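Local coordinates for protein Bd3459 (Bdellovibrio bacteriovorus HD100, PDB 5CED) that forms a covalent acyl complex with penicillin G and is probably a serine-type D-Ala-D-Ala carboxypeptidase of the peptidase S13 family, at residues A69-V74 against T355-S360; F123-L128 against N207-D212; N248-N253 against A340-S345; S360-K365 against T386-S391. The protein carries 1 engineered substitution. All coordinates share one frame; numbering follows the deposited sequence.

Contact 1: residues A69-V74 against T355-S360; sequences ASISKV and TAKTGS. With PNM (open form - penicillin g), chain C.
Ser-70, Ile-71 and Val-74 pack against Lys-357 to Gly-359, where the SxxK motif (Ser-70 to Lys-73) meets the KTG motif of the penicillin-binding fold. The packing is tight away from the ligand. Val-74 CG2 lies 3.4 Å from Lys-357 CB, closer than usual van der Waals contact, and the two side chains run past each other in opposite directions. Ile-71 CG2 sits 3.3 Å from Lys-357 O. Gly-359 has no side chain, and its CA comes within 3.6 Å of Ser-70 N. No hydrogen bond joins the segments directly.

Toward the ligand the packing is looser: Lys-73 CD is 4.0 Å from Lys-357 CE, and a water lies between the amines. Lys-357 bends twice (chi2 80°, chi4 79°), which turns NZ back to Thr-358 O, 2.8 Å away. Lys-73 stays extended, and its NZ bonds Ser-251 OG and Asn-252 O. The water accepts from both NZ atoms and from penicillin N4.

The opened penicillin G is bonded through C7 to Ser-70 OG. Its O8 occupies the oxyanion hole, with a straight bond from Ser-360 N (2.9 Å) and a weak one from Ser-70 N. Ser-360 OG donates to penicillin O12 at 2.7 Å.

Contact 2: residues F123-L128 against N207-D212; sequences FLISEL and NRPKID
Ile-125 and Leu-128 project from helix 118-130 onto Pro-209 and Ile-211, which lie in the loop leading into strand 212-218. That strand lies at an edge of the mixed sheet of this chain, so the contact packs a helix beside the entry to a sheet strand. The first shell is apolar, and no hydrogen bond crosses between the segments. Ile-125 CG2 is 4.1 Å from Pro-209 CB, and the two side chains cross at about a right angle. The same methyl reaches Ile-211 CB at 4.2 Å. Pro-209 CB also rests 4.1 Å from Ser-126 CA, so the proline ring comes close to the helix backbone. Further along, Ile-211 CD1 touches Leu-128 CB at 3.8 Å and Leu-128 CD1 at 3.9 Å. The off-stagger chi1 of Ile-211 (-146°), with chi2 at 81°, sets CD1 against Leu-128.

The next shell fixes the loop. Tyr-191 of helix 188-200 touches Pro-209, and Phe-182 of helix 171-182 packs on Ile-125. Asp-212 then pairs by backbone bonds with Thr-134 and Ile-136, beside strand 135-141. Ser-126 OG bonds the backbone N of Ser-206, just ahead of the loop residues of the contact. Helix 118-130 holds the loop again one residue before Ile-211, where Lys-210 N donates to Asn-129 OD1.

Contact 3: residues N248-N253 against A340-S345; sequences NNQSNN and ASTVGS. With PNM (open form - penicillin g), chain C.
Gln-250 has CG opposite its backbone N (chi1 172°) and runs out extended, so its aliphatic part crosses Thr-342 CG2. Its CB comes within 3.9 Å of that methyl. Its NE2 goes on to lie 3.6 Å from penicillin C9. In Thr-342, chi1 of 62° puts OG1 between the backbone N and the carbonyl carbon. CG2 is then opposite the carbonyl carbon, where it meets Gln-250 and lies 3.6 Å from penicillin O13. OG1 instead shares a hydrogen bond with Thr-358 OG1. A water also links Thr-342 OG1 to Asn-248 O.

The backbones meet where helix 240-249 ends, just before the SxN motif (Ser-251 to Asn-253) of the penicillin-binding fold. Thr-342 N donates to Asn-249 O at 2.9 Å, with a fairly straight N-H (155°). Ser-341 CA presses on the same oxygen at 3.1 Å, in a CA-H...O contact. Beside them, Asn-249 OD1 lies 3.6 Å from Ser-341 CB. Ser-341 to Gly-344 is a type I beta turn. Inside it Ser-341 OG accepts from Val-343 N at 3.1 Å, making an ST turn, and also bonds Asp-338 O. Ser-345 OG, just past the turn, bonds Asn-142 of the chain of Bd3460, which places this loop at the interface with the other protein chain.

Contact 4: residues S360-K365 against T386-S391; sequences SVNKAK and TDYDKS. With PNM (open form - penicillin g), chain C.
Asn-362 and Lys-363 are the two corner residues of the tight beta hairpin that joins strands 354-361 and 364-373, and they bond to the loop after strand 376-385. The corner is a type I turn from Val-361 to Ala-364. Asn-362 O is gripped twice, from opposite faces of its plane. Tyr-388 N gives a straight bond of 3.0 Å; Thr-386 OG1 gives one of 2.8 Å from well above the plane. The Asn-362 side chain extends with chi1 at 176°, and OD1 accepts from Asp-389 N at 2.8 Å. Asn-362 OD1 also lies at the edge of the Tyr-388 ring, near its plane. The Asn-362 amide and the Asp-389 carboxylate stand nearly perpendicular (87°).

Lys-363 begins by pointing away, but a bend at chi2 (-57°) brings NZ back between two acids. It forms salt bridges to Asp-387 OD1 at 2.8 Å and to Asp-389 OD1 at 2.9 Å. Asp-387 uses its anti lone pair and Asp-389 its syn one. Lys-363 O takes a bond from Thr-386 N at 3.1 Å, the donor high above the carbonyl plane.

Tyr-388 stacks on Trp-395, and its OH bonds Glu-38 of the chain of Bd3460. On the penicillin side, Lys-365 NZ bonds Gly-359 O and donates to Ser-360 OG at 2.8 Å.

Overall arrangement
From the N terminus, residues 69-74 come first and pair with 355-360 in contact 1, which closes a long loop and sets the start of helix 72-84 against strand 354-361. Contacts 2 and 3 are nested inside that loop, one after the other. Contact 2 ties helix 118-130 to the approach of strand 212-218, and its centre is about 36 Å from that of contact 1. Contact 3 joins the end of helix 240-249 to the loop before strand 354-361. Contact 4 follows in series, shares Ser-360 with contact 1, and links a hairpin to the loop before helix 394-411. Contacts 1, 3 and 4 all touch the penicillin; contact 2 lies far off.

Contact 1: residues A69-V74 against T355-S360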
# COMPACT_ATOMS: atom_id res chain seq x y z
N ALA A 69 6.09 7.81 8.22
CA ALA A 69 4.89 7.61 7.43
C ALA A 69 4.36 6.16 7.60
O ALA A 69 4.47 5.58 8.72
CB ALA A 69 5.19 7.93 5.93
N SER A 70 3.98 5.43 6.61
CA SER A 70 3.20 4.24 6.71
C SER A 70 4.05 2.97 6.96
O SER A 70 3.44 1.95 7.31
CB SER A 70 2.40 3.91 5.46
OG SER A 70 1.30 4.80 5.43
N ILE A 71 5.34 3.18 7.23
CA ILE A 71 6.12 2.02 7.76
C ILE A 71 5.80 1.85 9.23
O ILE A 71 6.08 0.81 9.80
CB ILE A 71 7.63 2.07 7.47
CG1 ILE A 71 8.34 3.22 8.20
CG2 ILE A 71 7.88 2.08 5.95
CD1 ILE A 71 9.85 3.20 8.05
N SER A 72 5.17 2.86 9.82
CA SER A 72 4.56 2.76 11.11
C SER A 72 3.66 1.54 11.21
O SER A 72 3.51 0.98 12.31
CB SER A 72 3.72 3.98 11.40
OG SER A 72 4.49 5.15 11.53
N LYS A 73 3.01 1.19 10.09
CA LYS A 73 2.12 0.04 10.08
C LYS A 73 2.84 -1.28 10.41
O LYS A 73 2.20 -2.20 10.92
CB LYS A 73 1.33 -0.04 8.79
CG LYS A 73 0.41 1.15 8.59
CD LYS A 73 -0.25 1.20 7.22
CE LYS A 73 -1.04 2.52 7.13
NZ LYS A 73 -1.87 2.62 5.91
N VAL A 74 4.13 -1.36 10.12
CA VAL A 74 4.95 -2.51 10.46
C VAL A 74 5.21 -2.60 11.95
O VAL A 74 5.26 -3.68 12.53
CB VAL A 74 6.31 -2.54 9.69
CG1 VAL A 74 7.09 -3.81 10.05
CG2 VAL A 74 6.13 -2.50 8.18
N THR A 355 10.85 -8.12 0.59
CA THR A 355 9.58 -8.01 1.30
C THR A 355 9.61 -6.65 1.98
O THR A 355 10.56 -6.35 2.66
CB THR A 355 9.46 -9.12 2.34
OG1 THR A 355 9.65 -10.39 1.69
CG2 THR A 355 8.08 -9.11 2.99
N ALA A 356 8.61 -5.79 1.75
CA ALA A 356 8.75 -4.44 2.20
C ALA A 356 7.46 -3.66 2.32
O ALA A 356 6.46 -4.02 1.73
CB ALA A 356 9.74 -3.69 1.33
N LYS A 357 7.51 -2.61 3.16
CA LYS A 357 6.44 -1.66 3.36
C LYS A 357 6.93 -0.27 2.98
O LYS A 357 8.00 0.12 3.35
CB LYS A 357 6.00 -1.65 4.84
CG LYS A 357 4.88 -0.63 5.14
CD LYS A 357 3.50 -1.16 4.73
CE LYS A 357 2.49 -0.03 4.58
NZ LYS A 357 2.67 0.65 3.26
N THR A 358 6.09 0.49 2.29
CA THR A 358 6.40 1.85 1.83
C THR A 358 5.75 2.85 2.77
O THR A 358 4.79 2.53 3.46
CB THR A 358 5.77 2.11 0.44
OG1 THR A 358 4.39 1.65 0.45
CG2 THR A 358 6.55 1.35 -0.70
N GLY A 359 6.22 4.09 2.72
CA GLY A 359 5.56 5.20 3.34
C GLY A 359 5.76 6.50 2.58
O GLY A 359 6.78 6.71 2.00
N SER A 360 4.76 7.37 2.62
CA SER A 360 4.82 8.69 2.01
C SER A 360 4.07 9.64 2.90
O SER A 360 2.93 9.42 3.18
CB SER A 360 4.15 8.70 0.65
OG SER A 360 4.62 7.64 -0.19
O8 PNM C . 2.60 6.38 4.36
C7 PNM C . 1.49 5.94 4.59
N4 PNM C . 0.74 4.76 2.54
C3 PNM C . 1.57 5.53 1.16
C11 PNM C . 2.64 4.66 0.75
O13 PNM C . 2.62 3.38 1.06
O12 PNM C . 3.59 5.17 0.10
C2 PNM C . 0.47 5.84 0.32
C10 PNM C . 0.85 7.04 -0.55
C9 PNM C . 0.13 4.67 -0.64
S1 PNM C . -0.91 6.23 1.40
C5 PNM C . -0.33 5.56 2.90
C6 PNM C . 0.48 6.59 3.73
N14 PNM C . 0.36 7.97 3.69
C15 PNM C . -0.73 8.83 3.66
O16 PNM C . -1.84 8.43 3.80
C17 PNM C . -0.29 10.31 3.50
C18 PNM C . -1.00 10.89 2.28
C19 PNM C . -1.51 12.19 2.40
C20 PNM C . -2.20 12.75 1.30
C21 PNM C . -2.37 12.02 0.14
C22 PNM C . -1.83 10.71 0.04
C23 PNM C . -1.15 10.17 1.12
O HOH W 1 -0.24 1.86 3.15

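Contact 2: residues F123-L128 against N207-D212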
# COMPACT_ATOMS: atom_id res chain seq x y z
N PHE A 123 -20.42 -10.75 3.06
CA PHE A 123 -20.27 -12.12 3.51
C PHE A 123 -21.31 -12.40 4.59
O PHE A 123 -22.03 -13.38 4.50
CB PHE A 123 -18.86 -12.38 4.02
CG PHE A 123 -18.65 -13.80 4.49
CD1 PHE A 123 -18.62 -14.84 3.59
CD2 PHE A 123 -18.47 -14.08 5.84
CE1 PHE A 123 -18.43 -16.14 4.01
CE2 PHE A 123 -18.26 -15.36 6.27
CZ PHE A 123 -18.25 -16.41 5.37
N LEU A 124 -21.41 -11.51 5.59
CA LEU A 124 -22.44 -11.67 6.62
C LEU A 124 -23.83 -11.86 6.01
O LEU A 124 -24.57 -12.78 6.39
CB LEU A 124 -22.44 -10.50 7.61
CG LEU A 124 -23.51 -10.56 8.70
CD1 LEU A 124 -23.45 -11.88 9.45
CD2 LEU A 124 -23.33 -9.40 9.65
N ILE A 125 -24.17 -11.03 5.04
CA ILE A 125 -25.50 -11.12 4.41
C ILE A 125 -25.64 -12.48 3.72
O ILE A 125 -26.67 -13.18 3.90
CB ILE A 125 -25.74 -9.95 3.48
CG1 ILE A 125 -25.81 -8.67 4.32
CG2 ILE A 125 -27.05 -10.15 2.68
CD1 ILE A 125 -25.66 -7.40 3.51
N SER A 126 -24.62 -12.88 2.98
CA SER A 126 -24.63 -14.21 2.35
C SER A 126 -24.89 -15.33 3.40
O SER A 126 -25.66 -16.27 3.15
CB SER A 126 -23.32 -14.47 1.62
OG SER A 126 -23.32 -15.78 1.10
N GLU A 127 -24.23 -15.21 4.56
CA GLU A 127 -24.35 -16.19 5.63
C GLU A 127 -25.73 -16.22 6.29
O GLU A 127 -26.24 -17.27 6.56
CB GLU A 127 -23.27 -16.00 6.68
CG GLU A 127 -21.95 -16.59 6.24
CD GLU A 127 -22.02 -18.09 6.12
OE1 GLU A 127 -21.99 -18.79 7.17
OE2 GLU A 127 -22.12 -18.58 4.98
N LEU A 128 -26.32 -15.05 6.52
CA LEU A 128 -27.67 -14.95 7.02
C LEU A 128 -28.65 -15.62 6.05
O LEU A 128 -29.53 -16.39 6.48
CB LEU A 128 -28.05 -13.50 7.26
CG LEU A 128 -27.33 -12.81 8.43
CD1 LEU A 128 -27.67 -11.34 8.44
CD2 LEU A 128 -27.71 -13.45 9.76
N ASN A 207 -26.00 -16.71 -4.17
CA ASN A 207 -26.32 -15.97 -5.39
C ASN A 207 -27.45 -15.03 -5.01
O ASN A 207 -28.40 -15.46 -4.36
CB ASN A 207 -26.84 -16.87 -6.51
CG ASN A 207 -25.95 -18.07 -6.74
OD1 ASN A 207 -24.73 -18.00 -6.62
ND2 ASN A 207 -26.57 -19.20 -7.06
N ARG A 208 -27.35 -13.77 -5.40
CA ARG A 208 -28.40 -12.79 -5.07
C ARG A 208 -28.87 -12.94 -3.60
O ARG A 208 -30.03 -13.25 -3.34
CB ARG A 208 -29.57 -12.93 -6.06
CG ARG A 208 -30.58 -11.78 -6.04
CD ARG A 208 -31.91 -12.21 -6.69
NE ARG A 208 -33.06 -11.42 -6.21
CZ ARG A 208 -33.58 -11.46 -4.98
NH1 ARG A 208 -33.06 -12.25 -4.03
NH2 ARG A 208 -34.62 -10.70 -4.67
N PRO A 209 -27.96 -12.74 -2.64
CA PRO A 209 -28.45 -12.72 -1.28
C PRO A 209 -29.21 -11.44 -1.02
O PRO A 209 -28.84 -10.38 -1.55
CB PRO A 209 -27.17 -12.75 -0.46
CG PRO A 209 -26.19 -12.01 -1.30
CD PRO A 209 -26.53 -12.39 -2.72
N LYS A 210 -30.28 -11.53 -0.24
CA LYS A 210 -31.04 -10.34 0.14
C LYS A 210 -31.47 -10.41 1.59
O LYS A 210 -31.78 -11.48 2.10
CB LYS A 210 -32.26 -10.18 -0.77
CG LYS A 210 -32.95 -8.82 -0.69
CD LYS A 210 -32.12 -7.70 -1.32
CE LYS A 210 -32.82 -6.35 -1.24
NZ LYS A 210 -32.63 -5.69 0.09
N ILE A 211 -31.50 -9.24 2.22
CA ILE A 211 -31.91 -9.09 3.61
C ILE A 211 -32.98 -7.98 3.75
O ILE A 211 -32.93 -6.98 3.02
CB ILE A 211 -30.64 -8.84 4.48
CG1 ILE A 211 -30.81 -9.47 5.85
CG2 ILE A 211 -30.24 -7.36 4.57
CD1 ILE A 211 -30.50 -10.96 5.82
N ASP A 212 -33.95 -8.18 4.65
CA ASP A 212 -35.01 -7.20 4.98
C ASP A 212 -35.00 -6.89 6.48
O ASP A 212 -35.29 -7.76 7.31
CB ASP A 212 -36.39 -7.73 4.59
CG ASP A 212 -36.62 -7.77 3.08
OD1 ASP A 212 -35.70 -7.44 2.29
OD2 ASP A 212 -37.75 -8.13 2.67

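Contact 3: residues N248-N253 against A340-S345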
# COMPACT_ATOMS: atom_id res chain seq x y z
N ASN A 248 -0.89 -4.03 5.12
CA ASN A 248 0.45 -3.70 4.69
C ASN A 248 0.65 -3.73 3.20
O ASN A 248 1.64 -3.20 2.75
CB ASN A 248 1.46 -4.60 5.37
CG ASN A 248 1.59 -4.29 6.84
OD1 ASN A 248 1.46 -3.12 7.28
ND2 ASN A 248 1.83 -5.34 7.63
N ASN A 249 -0.25 -4.36 2.45
CA ASN A 249 -0.25 -4.26 1.01
C ASN A 249 -0.51 -2.79 0.54
O ASN A 249 0.28 -2.26 -0.21
CB ASN A 249 -1.23 -5.22 0.31
CG ASN A 249 -0.68 -6.62 0.15
OD1 ASN A 249 0.51 -6.89 0.35
ND2 ASN A 249 -1.53 -7.51 -0.24
N GLN A 250 -1.61 -2.22 0.97
CA GLN A 250 -1.86 -0.77 0.87
C GLN A 250 -3.17 -0.53 1.61
O GLN A 250 -4.10 -1.28 1.38
CB GLN A 250 -2.06 -0.36 -0.59
CG GLN A 250 -2.51 1.06 -0.82
CD GLN A 250 -2.37 1.46 -2.30
OE1 GLN A 250 -2.39 0.60 -3.21
NE2 GLN A 250 -2.22 2.77 -2.55
N SER A 251 -3.24 0.53 2.41
CA SER A 251 -4.46 0.83 3.19
C SER A 251 -4.47 2.28 3.55
O SER A 251 -3.43 2.92 3.61
CB SER A 251 -4.53 -0.03 4.48
OG SER A 251 -3.33 0.03 5.22
N ASN A 252 -5.66 2.81 3.77
CA ASN A 252 -5.75 4.10 4.41
C ASN A 252 -5.46 3.83 5.90
O ASN A 252 -4.98 2.75 6.30
CB ASN A 252 -7.09 4.77 4.11
CG ASN A 252 -8.30 4.02 4.66
OD1 ASN A 252 -8.25 3.27 5.65
ND2 ASN A 252 -9.42 4.26 4.02
N ASN A 253 -5.69 4.83 6.72
CA ASN A 253 -5.27 4.79 8.12
C ASN A 253 -6.12 3.81 8.99
O ASN A 253 -5.67 3.39 10.06
CB ASN A 253 -5.35 6.20 8.67
CG ASN A 253 -6.78 6.66 8.79
OD1 ASN A 253 -7.45 6.91 7.77
ND2 ASN A 253 -7.30 6.72 10.03
N ALA A 340 -1.61 -6.22 -5.73
CA ALA A 340 -2.48 -5.24 -5.07
C ALA A 340 -1.76 -4.45 -3.97
O ALA A 340 -2.38 -4.01 -2.99
CB ALA A 340 -3.75 -5.91 -4.51
N SER A 341 -0.47 -4.24 -4.10
CA SER A 341 0.30 -3.65 -3.02
C SER A 341 1.06 -2.49 -3.63
O SER A 341 1.23 -2.42 -4.86
CB SER A 341 1.26 -4.67 -2.40
OG SER A 341 2.48 -4.80 -3.14
N THR A 342 1.57 -1.63 -2.78
CA THR A 342 2.40 -0.50 -3.23
C THR A 342 3.74 -0.95 -3.89
O THR A 342 4.38 -0.13 -4.50
CB THR A 342 2.74 0.46 -2.09
OG1 THR A 342 3.49 -0.20 -1.08
CG2 THR A 342 1.47 1.03 -1.45
N VAL A 343 4.16 -2.21 -3.73
CA VAL A 343 5.42 -2.70 -4.29
C VAL A 343 5.20 -3.67 -5.45
O VAL A 343 6.14 -4.34 -5.88
CB VAL A 343 6.35 -3.32 -3.23
CG1 VAL A 343 6.77 -2.27 -2.18
CG2 VAL A 343 5.72 -4.53 -2.55
N GLY A 344 3.98 -3.70 -5.98
CA GLY A 344 3.58 -4.59 -7.07
C GLY A 344 4.35 -4.38 -8.35
O GLY A 344 4.50 -5.32 -9.14
N SER A 345 4.83 -3.17 -8.57
CA SER A 345 5.63 -2.90 -9.74
C SER A 345 7.07 -2.60 -9.43
O SER A 345 7.76 -2.07 -10.29
CB SER A 345 5.02 -1.74 -10.54
OG SER A 345 3.83 -2.18 -11.12
O8 PNM C . 2.60 6.38 4.36
C7 PNM C . 1.49 5.94 4.59
N4 PNM C . 0.74 4.76 2.54
C3 PNM C . 1.57 5.53 1.16
C11 PNM C . 2.64 4.66 0.75
O13 PNM C . 2.62 3.38 1.06
O12 PNM C . 3.59 5.17 0.10
C2 PNM C . 0.47 5.84 0.32
C10 PNM C . 0.85 7.04 -0.55
C9 PNM C . 0.13 4.67 -0.64
S1 PNM C . -0.91 6.23 1.40
C5 PNM C . -0.33 5.56 2.90
C6 PNM C . 0.48 6.59 3.73
N14 PNM C . 0.36 7.97 3.69
C15 PNM C . -0.73 8.83 3.66
O16 PNM C . -1.84 8.43 3.80
C17 PNM C . -0.29 10.31 3.50
C18 PNM C . -1.00 10.89 2.28
C19 PNM C . -1.51 12.19 2.40
C20 PNM C . -2.20 12.75 1.30
C21 PNM C . -2.37 12.02 0.14
C22 PNM C . -1.83 10.71 0.04
C23 PNM C . -1.15 10.17 1.12
O HOH W 2 3.24 -1.38 1.35

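Contact 4: residues S360-K365 against T386-S391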
# COMPACT_ATOMS: atom_id res chain seq x y z
N SER A 360 4.76 7.37 2.62
CA SER A 360 4.82 8.69 2.01
C SER A 360 4.07 9.64 2.90
O SER A 360 2.93 9.42 3.18
CB SER A 360 4.15 8.70 0.65
OG SER A 360 4.62 7.64 -0.19
N VAL A 361 4.73 10.72 3.32
CA VAL A 361 4.05 11.89 3.89
C VAL A 361 4.77 13.17 3.41
O VAL A 361 5.81 13.09 2.72
CB VAL A 361 3.98 11.89 5.43
CG1 VAL A 361 3.05 10.82 5.94
CG2 VAL A 361 5.38 11.83 6.08
N ASN A 362 4.27 14.31 3.81
CA ASN A 362 4.79 15.57 3.32
C ASN A 362 6.32 15.61 3.38
O ASN A 362 7.02 15.83 2.36
CB ASN A 362 4.16 16.70 4.08
CG ASN A 362 4.71 18.05 3.68
OD1 ASN A 362 5.21 18.26 2.54
ND2 ASN A 362 4.63 18.98 4.61
N LYS A 363 6.84 15.30 4.55
CA LYS A 363 8.27 15.41 4.80
C LYS A 363 9.07 14.11 4.68
O LYS A 363 10.27 14.12 4.90
CB LYS A 363 8.53 16.11 6.16
CG LYS A 363 7.97 17.54 6.20
CD LYS A 363 8.54 18.43 5.08
CE LYS A 363 8.34 19.93 5.36
NZ LYS A 363 8.61 20.75 4.13
N ALA A 364 8.47 13.04 4.24
CA ALA A 364 9.25 11.78 4.13
C ALA A 364 8.76 10.78 3.13
O ALA A 364 7.57 10.63 2.89
CB ALA A 364 9.37 11.13 5.51
N LYS A 365 9.70 10.08 2.51
CA LYS A 365 9.42 8.91 1.73
C LYS A 365 10.25 7.80 2.36
O LYS A 365 11.43 7.98 2.61
CB LYS A 365 9.83 9.07 0.25
CG LYS A 365 9.23 7.99 -0.66
CD LYS A 365 7.86 8.39 -1.16
CE LYS A 365 7.16 7.32 -1.98
NZ LYS A 365 6.79 6.13 -1.14
N THR A 386 11.69 14.58 2.13
CA THR A 386 11.06 15.21 0.98
C THR A 386 10.43 16.52 1.42
O THR A 386 10.19 16.73 2.60
CB THR A 386 9.95 14.31 0.35
OG1 THR A 386 8.94 14.00 1.32
CG2 THR A 386 10.51 13.05 -0.20
N ASP A 387 10.08 17.38 0.46
CA ASP A 387 9.25 18.57 0.73
C ASP A 387 8.08 18.60 -0.25
O ASP A 387 7.95 19.51 -1.10
CB ASP A 387 10.04 19.88 0.67
CG ASP A 387 11.20 19.93 1.67
OD1 ASP A 387 11.01 20.18 2.90
OD2 ASP A 387 12.33 19.70 1.17
N TYR A 388 7.22 17.62 -0.09
CA TYR A 388 6.13 17.40 -1.01
C TYR A 388 5.20 18.61 -1.11
O TYR A 388 4.70 18.91 -2.22
CB TYR A 388 5.46 16.07 -0.68
CG TYR A 388 3.97 15.90 -0.97
CD1 TYR A 388 3.05 16.57 -0.21
CD2 TYR A 388 3.52 14.97 -1.90
CE1 TYR A 388 1.70 16.40 -0.40
CE2 TYR A 388 2.14 14.77 -2.08
CZ TYR A 388 1.26 15.50 -1.31
OH TYR A 388 -0.11 15.40 -1.42
N ASP A 389 5.07 19.36 0.01
CA ASP A 389 4.36 20.66 0.01
C ASP A 389 4.85 21.62 -1.03
O ASP A 389 4.06 22.26 -1.69
CB ASP A 389 4.30 21.42 1.39
CG ASP A 389 5.68 21.44 2.22
OD1 ASP A 389 6.65 20.65 2.01
OD2 ASP A 389 5.71 22.25 3.18
N LYS A 390 6.15 21.74 -1.16
CA LYS A 390 6.78 22.68 -2.08
C LYS A 390 6.99 22.08 -3.48
O LYS A 390 7.00 22.81 -4.43
CB LYS A 390 8.14 23.11 -1.52
CG LYS A 390 8.05 23.90 -0.21
CD LYS A 390 8.05 25.40 -0.46
CE LYS A 390 7.44 26.23 0.66
NZ LYS A 390 7.81 25.72 2.01
N SER A 391 7.20 20.75 -3.58
CA SER A 391 7.42 20.10 -4.89
C SER A 391 6.84 18.75 -4.80
O SER A 391 7.43 17.86 -4.20
CB SER A 391 8.92 19.96 -5.27
OG SER A 391 9.73 19.96 -4.12
O8 PNM C . 2.60 6.38 4.36
C7 PNM C . 1.49 5.94 4.59
N4 PNM C . 0.74 4.76 2.54
C3 PNM C . 1.57 5.53 1.16
C11 PNM C . 2.64 4.66 0.75
O13 PNM C . 2.62 3.38 1.06
O12 PNM C . 3.59 5.17 0.10
C2 PNM C . 0.47 5.84 0.32
C10 PNM C . 0.85 7.04 -0.55
C9 PNM C . 0.13 4.67 -0.64
S1 PNM C . -0.91 6.23 1.40
C5 PNM C . -0.33 5.56 2.90
C6 PNM C . 0.48 6.59 3.73
N14 PNM C . 0.36 7.97 3.69
C15 PNM C . -0.73 8.83 3.66
O16 PNM C . -1.84 8.43 3.80
C17 PNM C . -0.29 10.31 3.50
C18 PNM C . -1.00 10.89 2.28
C19 PNM C . -1.51 12.19 2.40
C20 PNM C . -2.20 12.75 1.30
C21 PNM C . -2.37 12.02 0.14
C22 PNM C . -1.83 10.71 0.04
C23 PNM C . -1.15 10.17 1.12